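Local coordinates for putative uncharacterized protein (Coprinopsis cinerea, PDB 3W9A) that is the catalytic domain of a family 131 glycoside hydrolase with a beta-jelly roll fold, and probably cleaves beta-glucans, at residues T111-V116 with L204-R209; D6-N11 with T56-G61. One frame throughout, in Å; residues are numbered along the deposited sequence.

Contact 1: residues T111-V116 with L204-R209; sequences TLEHQV and LRIVNR
Arg205 runs beside the His114 ring, its CG over one face, 3.8 Å from the ring centroid in a CH-pi contact, and Leu112 CD1 covers one face of its guanidinium, 3.3 Å above the plane and over its centre. The ring and guanidinium planes stand 87° apart. At the guanidinium edge, Val207 O is gripped side-on by Arg205 NE and NH2, both at 2.9 Å and in the plane, which fixes the group's rotation. The bend at chi3 (80°) turns the chain back to that carbonyl. Arginine suits because its aliphatic CG and CD pack on the imidazole while the flat guanidinium grips the carbonyl and Glu213. Leu112 also packs its CD2 against Val207 CB at 3.7 Å and lays CD1 over a rim of the Arg209 guanidinium; two waters each bridge Arg209 NH2 and Thr111 OG1, one by a weak bond to the hydroxyl, which also bonds Asp109.

The backbones pair antiparallel at Gln115 and Leu204, each N bonded to the other's O at 2.9 Å. His114 and Arg205 form the next, non-hydrogen-bonded pair, which puts their side chains on one face; past them a weak 3.4 Å bond runs from Ile206 N to Glu113 O. Gln115 NE2 donates to Glu113 OE2, which also meets Lys127.

A leucine in place of Arg205 would probably leave Val207 O without its paired donors and Glu213 without its arginine salt-bridge partner. Glu213 OE2 ties His114 NE2 to Arg205 NH1, and Tyr128 O is hydrogen-bonded to His114 ND1, so the ring, partnered at both nitrogens, is held in its orientation.

Contact 2: residues D6-N11 with T56-G61; sequences DGSFNN and TSELRG
Glu58 presents its carboxylate to the turn at Ser8 and Phe9, each oxygen using its syn lone pair: OE1 accepts from Ser8 OG at 2.6 Å and OE2 from Phe9 N at 3.0 Å. The bend at chi2 (-68°) folds the acid back towards 6-11. The Asn10 side chain crosses that of Glu58 obliquely, though its amide plane is turned only 15° from the carboxylate plane, and reads the backbone with both ends, OD1 accepting from Leu59 N at 2.8 Å and ND2 donating to Ser57 O in a nearly straight bond (177°). Asparagine suits because one short side chain supplies both donor and acceptor. Arg60 NH1 adds two bonds in its guanidinium plane, to Phe9 O and Asn10 O.

Further out, Ser8 OG also accepts from Asn10 N in an ST turn, so two bonds fix the hydroxyl; Asp6 OD1 fixes Ser8 N in an Asx turn. A water accepts from Arg60 N and lies within bonding distance of Asn10 OD1 and Glu58 OE2, but cannot serve every acceptor in reach. The Phe9 ring meets that of Tyr30, planes nearly parallel.

Two irregular loops are thus joined by polar bonds, and the donors round the buried Glu58 carboxylate would be expected to stabilise its negative charge.

Overall arrangement
Contacts 1 and 2 lie on opposite sides of the chain's centre, their own centres 27 Å apart and their nearest atoms about 12 Å apart, so neither touches the other. Both belong to the catalytic domain, but to different sheets of the jelly roll: contact 1 pairs strands 114-119 and 203-205 within one, whereas contact 2 joins loops beside strands 3-6 and 61-66, which both pair with strand 213-224 in the other. That long strand begins at Glu213, the partner of His114 and Arg205, and so relates the two regions. A glycerol, probably from the crystallisation liquor, binds Gln115 in contact 1; it may mark a pocket, but does not by itself identify the active site.

Contact 1: residues T111-V116 with L204-R209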
ATOM      1  N   THR A 111       8.843  -1.301 -17.654  1.00 16.99           N
ATOM      2  CA  THR A 111      10.039  -2.078 -17.995  1.00 16.21           C
ATOM      3  C   THR A 111      10.913  -2.406 -16.763  1.00 15.78           C
ATOM      4  O   THR A 111      11.901  -3.108 -16.894  1.00 14.82           O
ATOM      5  CB  THR A 111      10.907  -1.330 -19.039  1.00 16.26           C
ATOM      6  OG1 THR A 111      11.505  -0.158 -18.457  1.00 14.96           O
ATOM      7  CG2 THR A 111      10.056  -0.926 -20.251  1.00 16.50           C
ATOM      8  N   LEU A 112      10.547  -1.897 -15.584  1.00 14.59           N
ATOM      9  CA  LEU A 112      11.371  -2.009 -14.381  1.00 14.11           C
ATOM     10  C   LEU A 112      10.602  -2.634 -13.230  1.00 13.90           C
ATOM     11  O   LEU A 112       9.398  -2.407 -13.089  1.00 13.63           O
ATOM     12  CB  LEU A 112      11.835  -0.622 -13.941  1.00 14.24           C
ATOM     13  CG  LEU A 112      12.806   0.097 -14.874  1.00 13.96           C
ATOM     14  CD1 LEU A 112      13.130   1.458 -14.302  1.00 13.98           C
ATOM     15  CD2 LEU A 112      14.072  -0.707 -15.070  1.00 13.87           C
ATOM     16  N   GLU A 113      11.304  -3.405 -12.395  1.00 13.93           N
ATOM     17  CA  GLU A 113      10.650  -4.105 -11.288  1.00 13.89           C
ATOM     18  C   GLU A 113      10.316  -3.150 -10.146  1.00 13.60           C
ATOM     19  O   GLU A 113      11.169  -2.352  -9.749  1.00 13.58           O
ATOM     20  CB  GLU A 113      11.535  -5.232 -10.747  1.00 14.16           C
ATOM     21  CG  GLU A 113      10.871  -5.978  -9.591  1.00 14.34           C
ATOM     22  CD  GLU A 113      11.655  -7.177  -9.116  1.00 14.66           C
ATOM     23  OE1 GLU A 113      12.570  -7.633  -9.830  1.00 14.81           O
ATOM     24  OE2 GLU A 113      11.359  -7.652  -8.006  1.00 14.61           O
ATOM     25  N   HIS A 114       9.083  -3.266  -9.627  1.00 13.44           N
ATOM     26  CA  HIS A 114       8.584  -2.527  -8.460  1.00 13.12           C
ATOM     27  C   HIS A 114       8.016  -3.499  -7.468  1.00 13.01           C
ATOM     28  O   HIS A 114       7.396  -4.483  -7.860  1.00 12.98           O
ATOM     29  CB  HIS A 114       7.417  -1.606  -8.812  1.00 13.19           C
ATOM     30  CG  HIS A 114       7.712  -0.655  -9.908  1.00 13.29           C
ATOM     31  ND1 HIS A 114       7.826  -1.061 -11.214  1.00 13.55           N
ATOM     32  CD2 HIS A 114       7.904   0.682  -9.903  1.00 13.51           C
ATOM     33  CE1 HIS A 114       8.085  -0.011 -11.972  1.00 13.92           C
ATOM     34  NE2 HIS A 114       8.140   1.058 -11.200  1.00 13.97           N
ATOM     35  N   GLN A 115       8.192  -3.197  -6.191  1.00 12.57           N
ATOM     36  CA  GLN A 115       7.528  -3.925  -5.116  1.00 12.69           C
ATOM     37  C   GLN A 115       6.731  -2.906  -4.325  1.00 13.09           C
ATOM     38  O   GLN A 115       7.258  -1.855  -3.924  1.00 12.62           O
ATOM     39  CB  GLN A 115       8.550  -4.617  -4.222  1.00 12.94           C
ATOM     40  CG  GLN A 115       9.276  -5.775  -4.888  1.00 13.16           C
ATOM     41  CD  GLN A 115      10.717  -5.910  -4.454  1.00 13.63           C
ATOM     42  OE1 GLN A 115      11.069  -5.588  -3.323  1.00 13.89           O
ATOM     43  NE2 GLN A 115      11.576  -6.374  -5.363  1.00 14.08           N
ATOM     44  N   VAL A 116       5.455  -3.192  -4.132  1.00 13.36           N
ATOM     45  CA  VAL A 116       4.544  -2.222  -3.571  1.00 14.15           C
ATOM     46  C   VAL A 116       3.662  -2.879  -2.540  1.00 14.30           C
ATOM     47  O   VAL A 116       3.227  -4.009  -2.733  1.00 14.12           O
ATOM     48  CB  VAL A 116       3.671  -1.619  -4.665  1.00 14.85           C
ATOM     49  CG1 VAL A 116       2.913  -0.431  -4.129  1.00 15.43           C
ATOM     50  CG2 VAL A 116       4.530  -1.207  -5.875  1.00 15.14           C
ATOM     51  N   LEU A 204       8.914   0.539  -3.686  1.00 11.17           N
ATOM     52  CA  LEU A 204      10.316   0.332  -3.949  1.00 11.27           C
ATOM     53  C   LEU A 204      10.453   0.050  -5.418  1.00 11.61           C
ATOM     54  O   LEU A 204       9.690  -0.764  -5.971  1.00 11.57           O
ATOM     55  CB  LEU A 204      10.855  -0.851  -3.130  1.00 11.59           C
ATOM     56  CG  LEU A 204      12.314  -1.305  -3.329  1.00 11.59           C
ATOM     57  CD1 LEU A 204      12.771  -1.982  -2.049  1.00 11.76           C
ATOM     58  CD2 LEU A 204      12.484  -2.269  -4.502  1.00 11.78           C
ATOM     59  N   ARG A 205      11.402   0.729  -6.059  1.00 11.60           N
ATOM     60  CA  ARG A 205      11.870   0.333  -7.398  1.00 12.06           C
ATOM     61  C   ARG A 205      13.380   0.065  -7.373  1.00 12.11           C
ATOM     62  O   ARG A 205      14.152   0.879  -6.849  1.00 11.61           O
ATOM     63  CB  ARG A 205      11.558   1.411  -8.440  1.00 11.87           C
ATOM     64  CG  ARG A 205      11.491   0.852  -9.843  1.00 11.97           C
ATOM     65  CD  ARG A 205      11.210   1.941 -10.862  1.00 11.94           C
ATOM     66  NE  ARG A 205      12.414   2.682 -11.189  1.00 11.91           N
ATOM     67  CZ  ARG A 205      12.451   3.788 -11.919  1.00 12.04           C
ATOM     68  NH1 ARG A 205      11.337   4.335 -12.415  1.00 11.93           N
ATOM     69  NH2 ARG A 205      13.619   4.345 -12.168  1.00 12.40           N
ATOM     70  N   ILE A 206      13.800  -1.053  -7.962  1.00 12.36           N
ATOM     71  CA  ILE A 206      15.206  -1.460  -7.891  1.00 12.90           C
ATOM     72  C   ILE A 206      16.095  -0.524  -8.709  1.00 12.84           C
ATOM     73  O   ILE A 206      17.067  -0.003  -8.179  1.00 12.34           O
ATOM     74  CB  ILE A 206      15.428  -2.934  -8.299  1.00 13.54           C
ATOM     75  CG1 ILE A 206      14.743  -3.885  -7.310  1.00 13.75           C
ATOM     76  CG2 ILE A 206      16.918  -3.292  -8.335  1.00 13.94           C
ATOM     77  CD1 ILE A 206      14.624  -5.304  -7.816  1.00 14.02           C
ATOM     78  N   VAL A 207      15.766  -0.310  -9.977  1.00 13.05           N
ATOM     79  CA  VAL A 207      16.602   0.521 -10.863  1.00 13.07           C
ATOM     80  C   VAL A 207      16.365   2.007 -10.614  1.00 13.45           C
ATOM     81  O   VAL A 207      15.230   2.467 -10.654  1.00 13.69           O
ATOM     82  CB  VAL A 207      16.345   0.202 -12.346  1.00 13.37           C
ATOM     83  CG1 VAL A 207      17.097   1.171 -13.261  1.00 13.84           C
ATOM     84  CG2 VAL A 207      16.773  -1.223 -12.636  1.00 13.62           C
ATOM     85  N   ASN A 208      17.442   2.750 -10.359  1.00 13.04           N
ATOM     86  CA  ASN A 208      17.359   4.171 -10.060  1.00 13.00           C
ATOM     87  C   ASN A 208      17.620   5.024 -11.303  1.00 13.12           C
ATOM     88  O   ASN A 208      18.725   5.010 -11.870  1.00 13.24           O
ATOM     89  CB  ASN A 208      18.373   4.497  -8.973  1.00 12.75           C
ATOM     90  CG  ASN A 208      18.350   5.953  -8.542  1.00 12.82           C
ATOM     91  OD1 ASN A 208      18.236   6.877  -9.359  1.00 12.97           O
ATOM     92  ND2 ASN A 208      18.479   6.167  -7.242  1.00 12.81           N
ATOM     93  N   ARG A 209      16.602   5.751 -11.729  1.00 13.24           N
ATOM     94  CA  ARG A 209      16.769   6.803 -12.731  1.00 13.64           C
ATOM     95  C   ARG A 209      15.513   7.656 -12.854  1.00 14.24           C
ATOM     96  O   ARG A 209      14.436   7.281 -12.373  1.00 15.01           O
ATOM     97  CB  ARG A 209      17.128   6.224 -14.107  1.00 13.42           C
ATOM     98  CG  ARG A 209      16.160   5.161 -14.609  1.00 13.51           C
ATOM     99  CD  ARG A 209      16.380   4.957 -16.085  1.00 13.72           C
ATOM    100  NE  ARG A 209      15.441   4.040 -16.740  1.00 14.20           N
ATOM    101  CZ  ARG A 209      15.734   2.809 -17.138  1.00 14.59           C
ATOM    102  NH1 ARG A 209      16.924   2.296 -16.914  1.00 15.17           N
ATOM    103  NH2 ARG A 209      14.822   2.075 -17.758  1.00 15.43           N
TER
HETATM  104  O   HOH W   1      12.636   2.985 -19.108  1.00 24.24           O
HETATM  105  O   HOH W   2      14.121  -0.455 -19.005  1.00 25.12           O
HETATM  106  O   HOH W   3      13.700  -1.812 -11.124  1.00  9.81           O

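Contact 2: residues D6-N11 with T56-G61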
ATOM      1  N   ASP A   6      -5.782   2.109  12.110  1.00 11.59           N
ATOM      2  CA  ASP A   6      -6.427   2.990  11.147  1.00 12.32           C
ATOM      3  C   ASP A   6      -5.383   3.893  10.478  1.00 11.97           C
ATOM      4  O   ASP A   6      -4.791   4.776  11.119  1.00 12.44           O
ATOM      5  CB  ASP A   6      -7.526   3.793  11.833  1.00 12.60           C
ATOM      6  CG  ASP A   6      -8.470   4.462  10.850  1.00 13.00           C
ATOM      7  OD1 ASP A   6      -8.095   4.669   9.685  1.00 12.49           O
ATOM      8  OD2 ASP A   6      -9.582   4.821  11.269  1.00 14.22           O
ATOM      9  N   GLY A   7      -5.145   3.622   9.197  1.00 11.75           N
ATOM     10  CA  GLY A   7      -4.231   4.408   8.363  1.00 11.29           C
ATOM     11  C   GLY A   7      -4.887   5.555   7.617  1.00 11.28           C
ATOM     12  O   GLY A   7      -4.333   6.055   6.622  1.00 11.33           O
ATOM     13  N   SER A   8      -6.063   5.980   8.080  1.00 11.43           N
ATOM     14  CA  SER A   8      -6.736   7.150   7.522  1.00 11.50           C
ATOM     15  C   SER A   8      -5.735   8.283   7.413  1.00 11.26           C
ATOM     16  O   SER A   8      -4.899   8.446   8.292  1.00 11.29           O
ATOM     17  CB  SER A   8      -7.874   7.597   8.442  1.00 11.64           C
ATOM     18  OG  SER A   8      -8.271   8.916   8.110  1.00 11.72           O
ATOM     19  N   PHE A   9      -5.806   9.057   6.333  1.00 11.62           N
ATOM     20  CA  PHE A   9      -4.962  10.228   6.189  1.00 11.81           C
ATOM     21  C   PHE A   9      -5.698  11.498   6.643  1.00 12.45           C
ATOM     22  O   PHE A   9      -5.208  12.615   6.411  1.00 12.44           O
ATOM     23  CB  PHE A   9      -4.468  10.369   4.740  1.00 11.63           C
ATOM     24  CG  PHE A   9      -3.567   9.255   4.306  1.00 11.45           C
ATOM     25  CD1 PHE A   9      -2.327   9.089   4.887  1.00 11.38           C
ATOM     26  CD2 PHE A   9      -3.964   8.354   3.325  1.00 11.40           C
ATOM     27  CE1 PHE A   9      -1.495   8.051   4.506  1.00 11.47           C
ATOM     28  CE2 PHE A   9      -3.129   7.322   2.935  1.00 11.41           C
ATOM     29  CZ  PHE A   9      -1.897   7.165   3.533  1.00 11.29           C
ATOM     30  N   ASN A  10      -6.852  11.352   7.315  1.00 12.42           N
ATOM     31  CA  ASN A  10      -7.642  12.547   7.660  1.00 12.69           C
ATOM     32  C   ASN A  10      -6.853  13.558   8.515  1.00 12.63           C
ATOM     33  O   ASN A  10      -7.111  14.739   8.439  1.00 12.67           O
ATOM     34  CB  ASN A  10      -8.955  12.188   8.365  1.00 12.53           C
ATOM     35  CG  ASN A  10      -9.969  11.561   7.441  1.00 12.51           C
ATOM     36  OD1 ASN A  10      -9.822  11.601   6.214  1.00 12.01           O
ATOM     37  ND2 ASN A  10     -11.016  10.967   8.032  1.00 12.28           N
ATOM     38  N   ASN A  11      -5.908  13.092   9.324  1.00 13.01           N
ATOM     39  CA  ASN A  11      -5.136  13.990  10.188  1.00 13.18           C
ATOM     40  C   ASN A  11      -3.838  14.420   9.542  1.00 13.24           C
ATOM     41  O   ASN A  11      -3.084  15.188  10.125  1.00 13.78           O
ATOM     42  CB  ASN A  11      -4.838  13.331  11.533  1.00 13.13           C
ATOM     43  CG  ASN A  11      -6.069  13.213  12.397  1.00 13.27           C
ATOM     44  OD1 ASN A  11      -7.148  13.673  12.029  1.00 12.98           O
ATOM     45  ND2 ASN A  11      -5.915  12.588  13.555  1.00 13.42           N
ATOM     46  N   THR A  56     -15.825   7.399   1.036  1.00 15.88           N
ATOM     47  CA  THR A  56     -16.454   8.621   1.506  1.00 16.25           C
ATOM     48  C   THR A  56     -15.978   9.066   2.896  1.00 15.56           C
ATOM     49  O   THR A  56     -16.012  10.254   3.204  1.00 14.77           O
ATOM     50  CB  THR A  56     -17.976   8.457   1.461  1.00 17.69           C
ATOM     51  OG1 THR A  56     -18.324   7.160   1.954  1.00 18.45           O
ATOM     52  CG2 THR A  56     -18.455   8.547   0.009  1.00 18.51           C
ATOM     53  N   SER A  57     -15.517   8.124   3.720  1.00 14.93           N
ATOM     54  CA  SER A  57     -15.058   8.443   5.088  1.00 14.84           C
ATOM     55  C   SER A  57     -13.670   9.098   5.139  1.00 14.12           C
ATOM     56  O   SER A  57     -13.210   9.499   6.201  1.00 14.12           O
ATOM     57  CB  SER A  57     -15.051   7.169   5.938  1.00 14.66           C
ATOM     58  OG  SER A  57     -14.066   6.267   5.458  1.00 14.62           O
ATOM     59  N   GLU A  58     -13.010   9.191   3.988  1.00 13.81           N
ATOM     60  CA  GLU A  58     -11.677   9.786   3.870  1.00 13.39           C
ATOM     61  C   GLU A  58     -11.714  11.174   3.202  1.00 13.17           C
ATOM     62  O   GLU A  58     -12.369  11.358   2.191  1.00 12.84           O
ATOM     63  CB  GLU A  58     -10.782   8.842   3.042  1.00 13.45           C
ATOM     64  CG  GLU A  58     -10.240   7.663   3.822  1.00 13.33           C
ATOM     65  CD  GLU A  58      -9.251   8.110   4.881  1.00 13.57           C
ATOM     66  OE1 GLU A  58      -9.654   8.202   6.074  1.00 13.60           O
ATOM     67  OE2 GLU A  58      -8.090   8.417   4.511  1.00 13.68           O
ATOM     68  N   LEU A  59     -10.999  12.144   3.762  1.00 13.17           N
ATOM     69  CA  LEU A  59     -10.966  13.477   3.205  1.00 13.38           C
ATOM     70  C   LEU A  59      -9.998  13.536   2.029  1.00 13.69           C
ATOM     71  O   LEU A  59     -10.220  14.271   1.074  1.00 13.35           O
ATOM     72  CB  LEU A  59     -10.510  14.496   4.252  1.00 13.81           C
ATOM     73  CG  LEU A  59     -11.292  14.569   5.566  1.00 14.23           C
ATOM     74  CD1 LEU A  59     -10.624  15.582   6.483  1.00 14.65           C
ATOM     75  CD2 LEU A  59     -12.752  14.918   5.354  1.00 14.44           C
ATOM     76  N   ARG A  60      -8.900  12.786   2.109  1.00 13.93           N
ATOM     77  CA  ARG A  60      -7.867  12.873   1.078  1.00 14.41           C
ATOM     78  C   ARG A  60      -7.151  11.549   0.832  1.00 13.75           C
ATOM     79  O   ARG A  60      -7.381  10.574   1.537  1.00 14.79           O
ATOM     80  CB  ARG A  60      -6.881  13.990   1.428  1.00 14.86           C
ATOM     81  CG  ARG A  60      -6.118  13.774   2.701  1.00 15.51           C
ATOM     82  CD  ARG A  60      -5.338  15.022   3.064  1.00 15.88           C
ATOM     83  NE  ARG A  60      -6.219  16.074   3.548  1.00 16.32           N
ATOM     84  CZ  ARG A  60      -6.716  16.156   4.779  1.00 16.41           C
ATOM     85  NH1 ARG A  60      -6.431  15.252   5.712  1.00 16.02           N
ATOM     86  NH2 ARG A  60      -7.525  17.169   5.074  1.00 17.25           N
ATOM     87  N   GLY A  61      -6.329  11.513  -0.214  1.00 13.30           N
ATOM     88  CA  GLY A  61      -5.416  10.387  -0.467  1.00 12.35           C
ATOM     89  C   GLY A  61      -3.942  10.806  -0.481  1.00 11.58           C
ATOM     90  O   GLY A  61      -3.602  11.986  -0.384  1.00 11.36           O
TER
HETATM   91  O   HOH W   4      -5.892   5.773   4.237  1.00  8.42           O
HETATM   92  O   HOH W   5      -7.843  11.296   4.307  1.00 13.66           O
HETATM   93  O   HOH W   6      -8.055  17.249   8.171  1.00 22.73           O